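Local coordinates for precorrin-6Y C5,15-methyltransferase (Decarboxylating) (Geobacter metallireducens, PDB 3E05), which probably uses S-adenosylmethionine to methylate and decarboxylate a precorrin intermediate in cobalamin biosynthesis, this chain being its C-terminal domain, at residues D[43-48]-D[110-115]; D[67-72]-D[90-95]; D[168-173]-D[181-186]. All blocks are in the same frame, centred on the assembly; numbering follows the deposited sequence.

Interaction 1 of 3, residues D[43-48]-D[110-115]; sequences VMWDIG and DRVFIG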
loop_
_atom_site.group_PDB
_atom_site.type_symbol
_atom_site.label_atom_id
_atom_site.label_comp_id
_atom_site.label_asym_id
_atom_site.label_seq_id
_atom_site.Cartn_x
_atom_site.Cartn_y
_atom_site.Cartn_z
ATOM N N VAL D 43 23.067 21.935 -11.757
ATOM C CA VAL D 43 22.273 21.984 -12.967
ATOM C C VAL D 43 21.408 20.719 -13.044
ATOM O O VAL D 43 21.925 19.608 -12.932
ATOM C CB VAL D 43 23.149 22.132 -14.242
ATOM C CG1 VAL D 43 22.313 21.949 -15.529
ATOM C CG2 VAL D 43 23.847 23.499 -14.250
ATOM N N MET D 44 20.104 20.919 -13.226
ATOM C CA MET D 44 19.141 19.834 -13.322
ATOM C C MET D 44 18.405 19.858 -14.664
ATOM O O MET D 44 17.967 20.908 -15.113
ATOM C CB MET D 44 18.146 19.945 -12.162
ATOM C CG MET D 44 17.008 18.896 -12.143
ATOM S SD MET D 44 16.021 19.064 -10.632
ATOM C CE MET D 44 14.425 18.714 -11.319
ATOM N N TRP D 45 18.270 18.696 -15.304
ATOM C CA TRP D 45 17.316 18.548 -16.408
ATOM C C TRP D 45 16.011 17.884 -15.920
ATOM O O TRP D 45 16.068 16.876 -15.212
ATOM C CB TRP D 45 17.899 17.667 -17.512
ATOM C CG TRP D 45 19.170 18.142 -18.191
ATOM C CD1 TRP D 45 19.771 19.372 -18.089
ATOM C CD2 TRP D 45 19.953 17.393 -19.126
ATOM N NE1 TRP D 45 20.906 19.415 -18.878
ATOM C CE2 TRP D 45 21.028 18.222 -19.540
ATOM C CE3 TRP D 45 19.859 16.098 -19.647
ATOM C CZ2 TRP D 45 22.004 17.790 -20.448
ATOM C CZ3 TRP D 45 20.842 15.665 -20.548
ATOM C CH2 TRP D 45 21.889 16.512 -20.939
ATOM N N ASP D 46 14.860 18.443 -16.299
ATOM C CA ASP D 46 13.562 17.829 -16.045
ATOM C C ASP D 46 12.980 17.466 -17.420
ATOM O O ASP D 46 12.395 18.307 -18.115
ATOM C CB ASP D 46 12.669 18.792 -15.244
ATOM C CG ASP D 46 11.247 18.275 -14.999
ATOM O OD1 ASP D 46 10.855 17.152 -15.415
ATOM O OD2 ASP D 46 10.495 19.031 -14.345
ATOM N N ILE D 47 13.175 16.203 -17.805
ATOM C CA ILE D 47 12.717 15.695 -19.097
ATOM C C ILE D 47 11.270 15.199 -19.070
ATOM O O ILE D 47 10.934 14.270 -18.319
ATOM C CB ILE D 47 13.653 14.597 -19.618
ATOM C CG1 ILE D 47 15.074 15.161 -19.766
ATOM C CG2 ILE D 47 13.137 14.024 -20.959
ATOM C CD1 ILE D 47 16.139 14.116 -19.943
ATOM N N GLY D 48 10.425 15.828 -19.888
ATOM C CA GLY D 48 8.991 15.557 -19.900
ATOM C C GLY D 48 8.369 16.238 -18.700
ATOM O O GLY D 48 7.753 15.584 -17.850
ATOM N N ASP D 110 23.974 17.749 -13.379
ATOM C CA ASP D 110 24.296 17.046 -12.159
ATOM C C ASP D 110 23.143 16.098 -11.809
ATOM O O ASP D 110 23.354 15.080 -11.169
ATOM C CB ASP D 110 24.463 18.034 -11.012
ATOM C CG ASP D 110 25.676 18.940 -11.196
ATOM O OD1 ASP D 110 26.795 18.424 -11.091
ATOM O OD2 ASP D 110 25.496 20.153 -11.426
ATOM N N ARG D 111 21.932 16.479 -12.206
ATOM C CA ARG D 111 20.701 15.828 -11.741
ATOM C C ARG D 111 19.754 15.752 -12.933
ATOM O O ARG D 111 19.565 16.739 -13.642
ATOM C CB ARG D 111 20.064 16.635 -10.598
ATOM C CG ARG D 111 20.891 16.764 -9.332
ATOM C CD ARG D 111 21.221 15.405 -8.741
ATOM N NE ARG D 111 21.888 15.494 -7.447
ATOM C CZ ARG D 111 23.210 15.481 -7.272
ATOM N NH1 ARG D 111 24.037 15.397 -8.314
ATOM N NH2 ARG D 111 23.710 15.572 -6.046
ATOM N N VAL D 112 19.203 14.568 -13.207
ATOM C CA VAL D 112 18.202 14.469 -14.243
ATOM C C VAL D 112 16.990 13.739 -13.698
ATOM O O VAL D 112 17.132 12.653 -13.127
ATOM C CB VAL D 112 18.718 13.748 -15.506
ATOM C CG1 VAL D 112 17.594 13.581 -16.502
ATOM C CG2 VAL D 112 19.851 14.538 -16.158
ATOM N N PHE D 113 15.836 14.373 -13.830
ATOM C CA PHE D 113 14.555 13.734 -13.566
ATOM C C PHE D 113 13.895 13.458 -14.904
ATOM O O PHE D 113 13.809 14.335 -15.760
ATOM C CB PHE D 113 13.638 14.580 -12.676
ATOM C CG PHE D 113 12.269 13.968 -12.484
ATOM C CD1 PHE D 113 12.137 12.726 -11.840
ATOM C CD2 PHE D 113 11.122 14.592 -12.986
ATOM C CE1 PHE D 113 10.854 12.128 -11.667
ATOM C CE2 PHE D 113 9.851 14.008 -12.808
ATOM C CZ PHE D 113 9.726 12.768 -12.140
ATOM N N ILE D 114 13.481 12.211 -15.105
ATOM C CA ILE D 114 12.743 11.843 -16.293
ATOM C C ILE D 114 11.283 11.564 -15.914
ATOM O O ILE D 114 10.963 10.508 -15.340
ATOM C CB ILE D 114 13.396 10.617 -16.991
ATOM C CG1 ILE D 114 14.868 10.920 -17.326
ATOM C CG2 ILE D 114 12.610 10.212 -18.223
ATOM C CD1 ILE D 114 15.720 9.696 -17.577
ATOM N N GLY D 115 10.416 12.528 -16.204
ATOM C CA GLY D 115 8.974 12.442 -15.904
ATOM C C GLY D 115 8.139 11.938 -17.081
ATOM O O GLY D 115 6.986 11.528 -16.907
HETATM O O HOH W 1 5.567 14.092 -18.135
#

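Interaction 2 of 3, residues D[67-72]-D[90-95]; sequences IFALER and RNVTLV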
loop_
_atom_site.group_PDB
_atom_site.type_symbol
_atom_site.label_atom_id
_atom_site.label_comp_id
_atom_site.label_asym_id
_atom_site.label_seq_id
_atom_site.Cartn_x
_atom_site.Cartn_y
_atom_site.Cartn_z
ATOM N N ILE D 67 17.750 25.059 -13.636
ATOM C CA ILE D 67 16.861 23.953 -14.006
ATOM C C ILE D 67 16.335 24.135 -15.425
ATOM O O ILE D 67 15.892 25.220 -15.800
ATOM C CB ILE D 67 15.702 23.797 -12.977
ATOM C CG1 ILE D 67 16.258 23.431 -11.597
ATOM C CG2 ILE D 67 14.702 22.745 -13.406
ATOM C CD1 ILE D 67 16.282 24.552 -10.636
ATOM N N PHE D 68 16.401 23.067 -16.215
ATOM C CA PHE D 68 15.940 23.090 -17.595
ATOM C C PHE D 68 14.826 22.071 -17.765
ATOM O O PHE D 68 15.039 20.869 -17.572
ATOM C CB PHE D 68 17.113 22.828 -18.546
ATOM C CG PHE D 68 18.213 23.851 -18.417
ATOM C CD1 PHE D 68 18.166 25.032 -19.160
ATOM C CD2 PHE D 68 19.277 23.648 -17.538
ATOM C CE1 PHE D 68 19.162 26.000 -19.029
ATOM C CE2 PHE D 68 20.273 24.607 -17.399
ATOM C CZ PHE D 68 20.212 25.788 -18.151
ATOM N N ALA D 69 13.645 22.582 -18.092
ATOM C CA ALA D 69 12.415 21.808 -18.170
ATOM C C ALA D 69 12.010 21.604 -19.621
ATOM O O ALA D 69 11.587 22.553 -20.305
ATOM C CB ALA D 69 11.308 22.523 -17.396
ATOM N N LEU D 70 12.152 20.361 -20.084
ATOM C CA LEU D 70 11.890 19.996 -21.469
ATOM C C LEU D 70 10.509 19.385 -21.636
ATOM O O LEU D 70 10.146 18.440 -20.921
ATOM C CB LEU D 70 12.950 19.024 -21.985
ATOM C CG LEU D 70 14.221 19.644 -22.556
ATOM C CD1 LEU D 70 15.175 20.025 -21.449
ATOM C CD2 LEU D 70 14.882 18.656 -23.494
ATOM N N GLU D 71 9.747 19.915 -22.592
ATOM C CA GLU D 71 8.390 19.442 -22.853
ATOM C C GLU D 71 8.029 19.569 -24.329
ATOM O O GLU D 71 8.252 20.617 -24.939
ATOM C CB GLU D 71 7.390 20.191 -21.965
ATOM C CG GLU D 71 5.903 19.839 -22.160
ATOM C CD GLU D 71 5.615 18.358 -21.989
ATOM O OE1 GLU D 71 5.904 17.800 -20.915
ATOM O OE2 GLU D 71 5.105 17.744 -22.948
ATOM N N ARG D 72 7.489 18.486 -24.891
ATOM C CA ARG D 72 7.124 18.424 -26.313
ATOM C C ARG D 72 5.682 18.869 -26.616
ATOM O O ARG D 72 5.411 19.402 -27.687
ATOM C CB ARG D 72 7.387 17.010 -26.875
ATOM C CG ARG D 72 6.426 15.930 -26.364
ATOM C CD ARG D 72 6.936 14.533 -26.654
ATOM N NE ARG D 72 5.874 13.527 -26.691
ATOM C CZ ARG D 72 5.413 12.869 -25.630
ATOM N NH1 ARG D 72 5.915 13.097 -24.419
ATOM N NH2 ARG D 72 4.446 11.974 -25.780
ATOM N N ARG D 90 12.129 31.493 -11.496
ATOM C CA ARG D 90 12.892 32.236 -12.502
ATOM C C ARG D 90 14.117 31.488 -12.969
ATOM O O ARG D 90 14.595 31.720 -14.087
ATOM C CB ARG D 90 13.310 33.617 -11.979
ATOM C CG ARG D 90 12.229 34.358 -11.229
ATOM C CD ARG D 90 11.334 35.199 -12.125
ATOM N NE ARG D 90 12.063 36.256 -12.820
ATOM C CZ ARG D 90 11.512 37.135 -13.646
ATOM N NH1 ARG D 90 10.208 37.109 -13.887
ATOM N NH2 ARG D 90 12.272 38.040 -14.236
ATOM N N ASN D 91 14.624 30.587 -12.125
ATOM C CA ASN D 91 15.811 29.804 -12.481
ATOM C C ASN D 91 15.488 28.506 -13.232
ATOM O O ASN D 91 16.363 27.664 -13.462
ATOM C CB ASN D 91 16.724 29.570 -11.267
ATOM C CG ASN D 91 16.016 28.870 -10.105
ATOM O OD1 ASN D 91 14.820 29.056 -9.869
ATOM N ND2 ASN D 91 16.775 28.081 -9.360
ATOM N N VAL D 92 14.227 28.371 -13.620
ATOM C CA VAL D 92 13.800 27.328 -14.548
ATOM C C VAL D 92 13.685 27.911 -15.956
ATOM O O VAL D 92 12.974 28.896 -16.180
ATOM C CB VAL D 92 12.453 26.704 -14.135
ATOM C CG1 VAL D 92 12.047 25.617 -15.114
ATOM C CG2 VAL D 92 12.527 26.142 -12.702
ATOM N N THR D 93 14.386 27.292 -16.897
ATOM C CA THR D 93 14.242 27.632 -18.293
ATOM C C THR D 93 13.395 26.573 -18.991
ATOM O O THR D 93 13.742 25.394 -18.990
ATOM C CB THR D 93 15.618 27.783 -18.965
ATOM O OG1 THR D 93 16.310 28.876 -18.349
ATOM C CG2 THR D 93 15.464 28.062 -20.448
ATOM N N LEU D 94 12.272 27.007 -19.552
ATOM C CA LEU D 94 11.395 26.134 -20.310
ATOM C C LEU D 94 11.979 25.924 -21.695
ATOM O O LEU D 94 12.221 26.884 -22.428
ATOM C CB LEU D 94 9.985 26.714 -20.399
ATOM C CG LEU D 94 9.020 26.049 -21.385
ATOM C CD1 LEU D 94 8.810 24.552 -21.074
ATOM C CD2 LEU D 94 7.691 26.795 -21.409
ATOM N N VAL D 95 12.208 24.660 -22.036
ATOM C CA VAL D 95 12.803 24.281 -23.315
ATOM C C VAL D 95 11.787 23.444 -24.090
ATOM O O VAL D 95 11.304 22.422 -23.606
ATOM C CB VAL D 95 14.122 23.495 -23.126
ATOM C CG1 VAL D 95 14.760 23.173 -24.473
ATOM C CG2 VAL D 95 15.100 24.270 -22.239
#

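Interaction 3 of 3, residues D[168-173]-D[181-186]; sequences NVAKTK and FESHNP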
loop_
_atom_site.group_PDB
_atom_site.type_symbol
_atom_site.label_atom_id
_atom_site.label_comp_id
_atom_site.label_asym_id
_atom_site.label_seq_id
_atom_site.Cartn_x
_atom_site.Cartn_y
_atom_site.Cartn_z
ATOM N N ASN D 168 2.975 4.149 -2.252
ATOM C CA ASN D 168 1.521 4.112 -2.248
ATOM C C ASN D 168 1.021 5.114 -1.218
ATOM O O ASN D 168 1.409 5.049 -0.054
ATOM C CB ASN D 168 1.000 2.709 -1.915
ATOM C CG ASN D 168 0.792 1.850 -3.157
ATOM O OD1 ASN D 168 -0.182 2.018 -3.881
ATOM N ND2 ASN D 168 1.713 0.921 -3.399
ATOM N N VAL D 169 0.145 6.017 -1.655
ATOM C CA VAL D 169 -0.408 7.065 -0.784
ATOM C C VAL D 169 -1.933 6.967 -0.784
ATOM O O VAL D 169 -2.553 6.943 -1.850
ATOM C CB VAL D 169 0.002 8.477 -1.301
ATOM C CG1 VAL D 169 -0.707 9.576 -0.503
ATOM C CG2 VAL D 169 1.550 8.661 -1.285
ATOM N N ALA D 170 -2.545 6.905 0.400
ATOM C CA ALA D 170 -4.010 7.042 0.510
ATOM C C ALA D 170 -4.294 8.211 1.417
ATOM O O ALA D 170 -3.685 8.309 2.470
ATOM C CB ALA D 170 -4.626 5.796 1.081
ATOM N N LYS D 171 -5.206 9.090 1.011
ATOM C CA LYS D 171 -5.511 10.315 1.763
ATOM C C LYS D 171 -6.991 10.454 2.072
ATOM O O LYS D 171 -7.829 10.080 1.263
ATOM C CB LYS D 171 -5.144 11.545 0.944
ATOM C CG LYS D 171 -3.689 11.841 0.823
ATOM C CD LYS D 171 -3.522 13.329 0.562
ATOM C CE LYS D 171 -3.920 13.697 -0.850
ATOM N NZ LYS D 171 -3.298 14.972 -1.235
ATOM N N THR D 172 -7.307 11.056 3.210
ATOM C CA THR D 172 -8.697 11.413 3.498
ATOM C C THR D 172 -9.053 12.749 2.866
ATOM O O THR D 172 -8.194 13.620 2.709
ATOM C CB THR D 172 -8.978 11.509 5.000
ATOM O OG1 THR D 172 -8.065 12.435 5.594
ATOM C CG2 THR D 172 -8.841 10.143 5.671
ATOM N N LYS D 173 -10.322 12.910 2.504
ATOM C CA LYS D 173 -10.918 14.233 2.369
ATOM C C LYS D 173 -12.431 14.178 2.556
ATOM O O LYS D 173 -12.961 13.227 3.132
ATOM C CB LYS D 173 -10.579 14.839 1.005
ATOM C CG LYS D 173 -11.406 14.285 -0.142
ATOM C CD LYS D 173 -10.877 14.762 -1.485
ATOM C CE LYS D 173 -11.968 14.753 -2.544
ATOM N NZ LYS D 173 -12.845 15.952 -2.448
ATOM N N PHE D 181 -10.539 7.086 3.093
ATOM C CA PHE D 181 -9.229 7.079 2.402
ATOM C C PHE D 181 -9.382 6.813 0.919
ATOM O O PHE D 181 -9.952 5.798 0.516
ATOM C CB PHE D 181 -8.280 6.040 3.000
ATOM C CG PHE D 181 -7.762 6.398 4.362
ATOM C CD1 PHE D 181 -6.610 7.157 4.496
ATOM C CD2 PHE D 181 -8.435 5.975 5.514
ATOM C CE1 PHE D 181 -6.117 7.483 5.751
ATOM C CE2 PHE D 181 -7.942 6.293 6.774
ATOM C CZ PHE D 181 -6.783 7.052 6.888
ATOM N N GLU D 182 -8.871 7.729 0.110
ATOM C CA GLU D 182 -8.829 7.541 -1.318
ATOM C C GLU D 182 -7.377 7.324 -1.718
ATOM O O GLU D 182 -6.519 8.101 -1.342
ATOM C CB GLU D 182 -9.414 8.757 -2.037
ATOM C CG GLU D 182 -10.781 9.162 -1.512
ATOM C CD GLU D 182 -11.491 10.113 -2.449
ATOM O OE1 GLU D 182 -12.037 9.647 -3.473
ATOM O OE2 GLU D 182 -11.496 11.327 -2.163
ATOM N N SER D 183 -7.131 6.267 -2.483
ATOM C CA SER D 183 -5.789 5.896 -2.909
ATOM C C SER D 183 -5.419 6.615 -4.183
ATOM O O SER D 183 -6.228 6.755 -5.104
ATOM C CB SER D 183 -5.704 4.383 -3.178
ATOM O OG SER D 183 -5.910 3.650 -1.989
ATOM N N HIS D 184 -4.179 7.079 -4.224
ATOM C CA HIS D 184 -3.542 7.455 -5.481
ATOM C C HIS D 184 -3.067 6.167 -6.117
ATOM O O HIS D 184 -2.884 5.159 -5.437
ATOM C CB HIS D 184 -2.307 8.316 -5.221
ATOM C CG HIS D 184 -2.604 9.686 -4.708
ATOM N ND1 HIS D 184 -1.704 10.403 -3.949
ATOM C CD2 HIS D 184 -3.684 10.485 -4.867
ATOM C CE1 HIS D 184 -2.218 11.584 -3.657
ATOM N NE2 HIS D 184 -3.417 11.661 -4.205
ATOM N N ASN D 185 -2.822 6.202 -7.421
ATOM C CA ASN D 185 -2.209 5.063 -8.070
ATOM C C ASN D 185 -0.745 4.940 -7.648
ATOM O O ASN D 185 -0.139 5.947 -7.264
ATOM C CB ASN D 185 -2.370 5.191 -9.582
ATOM C CG ASN D 185 -3.816 5.018 -10.020
ATOM O OD1 ASN D 185 -4.668 4.531 -9.261
ATOM N ND2 ASN D 185 -4.106 5.433 -11.237
ATOM N N PRO D 186 -0.186 3.706 -7.655
ATOM C CA PRO D 186 1.171 3.615 -7.136
ATOM C C PRO D 186 2.163 4.277 -8.087
ATOM O O PRO D 186 1.920 4.340 -9.302
ATOM C CB PRO D 186 1.462 2.113 -7.078
ATOM C CG PRO D 186 0.226 1.417 -7.560
ATOM C CD PRO D 186 -0.708 2.410 -8.133
HETATM O O HOH W 2 -1.774 4.021 -3.199
HETATM O O HOH W 3 0.866 6.578 -4.630
#

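Interaction 1 of 3, residues D[43-48]-D[110-115]
Val43 N donates to Asp110 OD2 at 3.0 Å, nearly straight and onto the anti lone pair. Val43 O accepts from both Asp110 N (2.8 Å) and Arg111 N. From here strands 43-47 and 111-114 run parallel in the middle of the class I methyltransferase sheet. Met44 lies on the face covered by helix 53-61; its side chain and that of Arg111 cross at about a right angle, with Met44 CG 4.1 Å from Arg111 CB. Trp45 turns to the face of helix 121-131; Val112 CG2 approaches its CE3 obliquely at 3.8 Å, and NE1 bonds to Pro107 O. Asp46, with CG anti to the backbone N (chi1 176°), lies alongside Phe113, and its OD1 reaches the ring edge, 3.5 Å from Phe113 CD2; OD2 bonds to Ser55 OG. Ile47 CD1 rests on Val112 CG1 (3.8 Å), and its backbone bonds to Phe113 O and Gly115 N. At Gly48 the strand passes into a glycine-rich turn that in this family usually contacts S-adenosylmethionine. Two buried carboxylates thus sit among largely apolar side chains, apparently paid for by a backbone N-H, a hydroxyl, perhaps the ring edge and, for Asp110, a long, weak ion pair with Lys133.

Interaction 2 of 3, residues D[67-72]-D[90-95]
Ala69 O accepts the N-H of Val95 at 2.8 Å in an almost straight bond (176°), with the CA-H of Leu94 as a weaker second approach and Leu94 CD1 lying against the same oxygen at 3.5 Å. The bond belongs to the parallel ladder of a beta-alpha-beta unit, in which strand 66-71 leads through helix 74-86 to strand 92-96, the outermost strand at this end of the chain's sheet. The ladder starts at Ile67, whose N donates to Asn91 O and whose O takes Thr93 N; it closes where Glu71 N reaches Val95 O at 3.1 Å. Small and branched side chains fill the face toward helices 53-61 and 74-86: Val92 sets CG1 against Ala69 CB (3.9 Å) and CG2 against Ile67 CB (4.0 Å), one methyl for each partner. Just before strand 92-96, Asn91 holds CG between its backbone N and carbonyl carbon (chi1 57°), which keeps ND2 beside Ile67 CD1 and lets it bond to Gly65 O. Near the end of the ladder, the Glu71 carboxylate bonds to the backbone N atoms of Gly50 and Asn73, at a position where class I methyltransferases commonly carry an acid for the ribose of S-adenosylmethionine. On the other face, toward the loop holding Leu106 and Pro107, Leu70 and Val95 lie side by side, CG to CB 3.9 Å. Phe68 runs alongside Thr93, whose CB is 3.8 Å from Phe68 CD1, and Val95 CG2 comes up near the plane of the ring at its edge, 4.4 Å from the same CD1.

Interaction 3 of 3, residues D[168-173]-D[181-186]
Thr172 and Phe181 form a close side-chain pair in the packed part of this beta hairpin of strands 161-173 and 180-193. Thr172 OG1 lies between the backbone N and the carbonyl carbon (chi1 56°) and bonds to Val164 N of a second subunit; this leaves CG2 over the middle of the Phe181 ring in a CH-pi contact, 3.8 Å from the centroid. Ala170 O meets the same ring at its edge. An alanine in place of Phe181 would remove the ring and is likely to leave the Thr172 methyl without its aromatic floor and open a gap beside Val164 of the second subunit. Glu182 N bonds to Lys171 O at 2.8 Å, and His184 N to Val169 O at 2.9 Å. The His184 imidazole lies alongside Val169, ND1 3.7 Å from CG1, and the Lys171 side chain slants across it, CE nearest His184 CE1, on the way to a salt bridge with Glu27. Strand 168-173 pairs with a second subunit, and Ser183 OG bonds to His184 O of a third. The exposed end is looser: poorly ordered Lys173 passes Glu182 with CE 3.5 Å from OE2, yet its NZ stays 4.8 Å from that oxygen.

Interactions 1 and 2 are adjacent parts of the parallel portion of one mixed sheet, their centres about 10 Å apart and strands 43-47 and 66-71 neighbours within it; Asp46 N and Phe68 O probably join them by a hydrogen bond. Along the chain interaction 2 is nested inside the loop closed by interaction 1. Interaction 1 is the buried core, where helices cover both faces; interaction 2 lies at the sheet's margin and is only partly buried. Interaction 3, about 26 and 30 Å from their centres, belongs to the antiparallel far end, in a hairpin projecting to neighbouring subunits. Its chemistry changes accordingly, with lysines, glutamate and histidine beside the aromatic contact and intersubunit bonds joining a smaller share of helix packing, from helix 26-35.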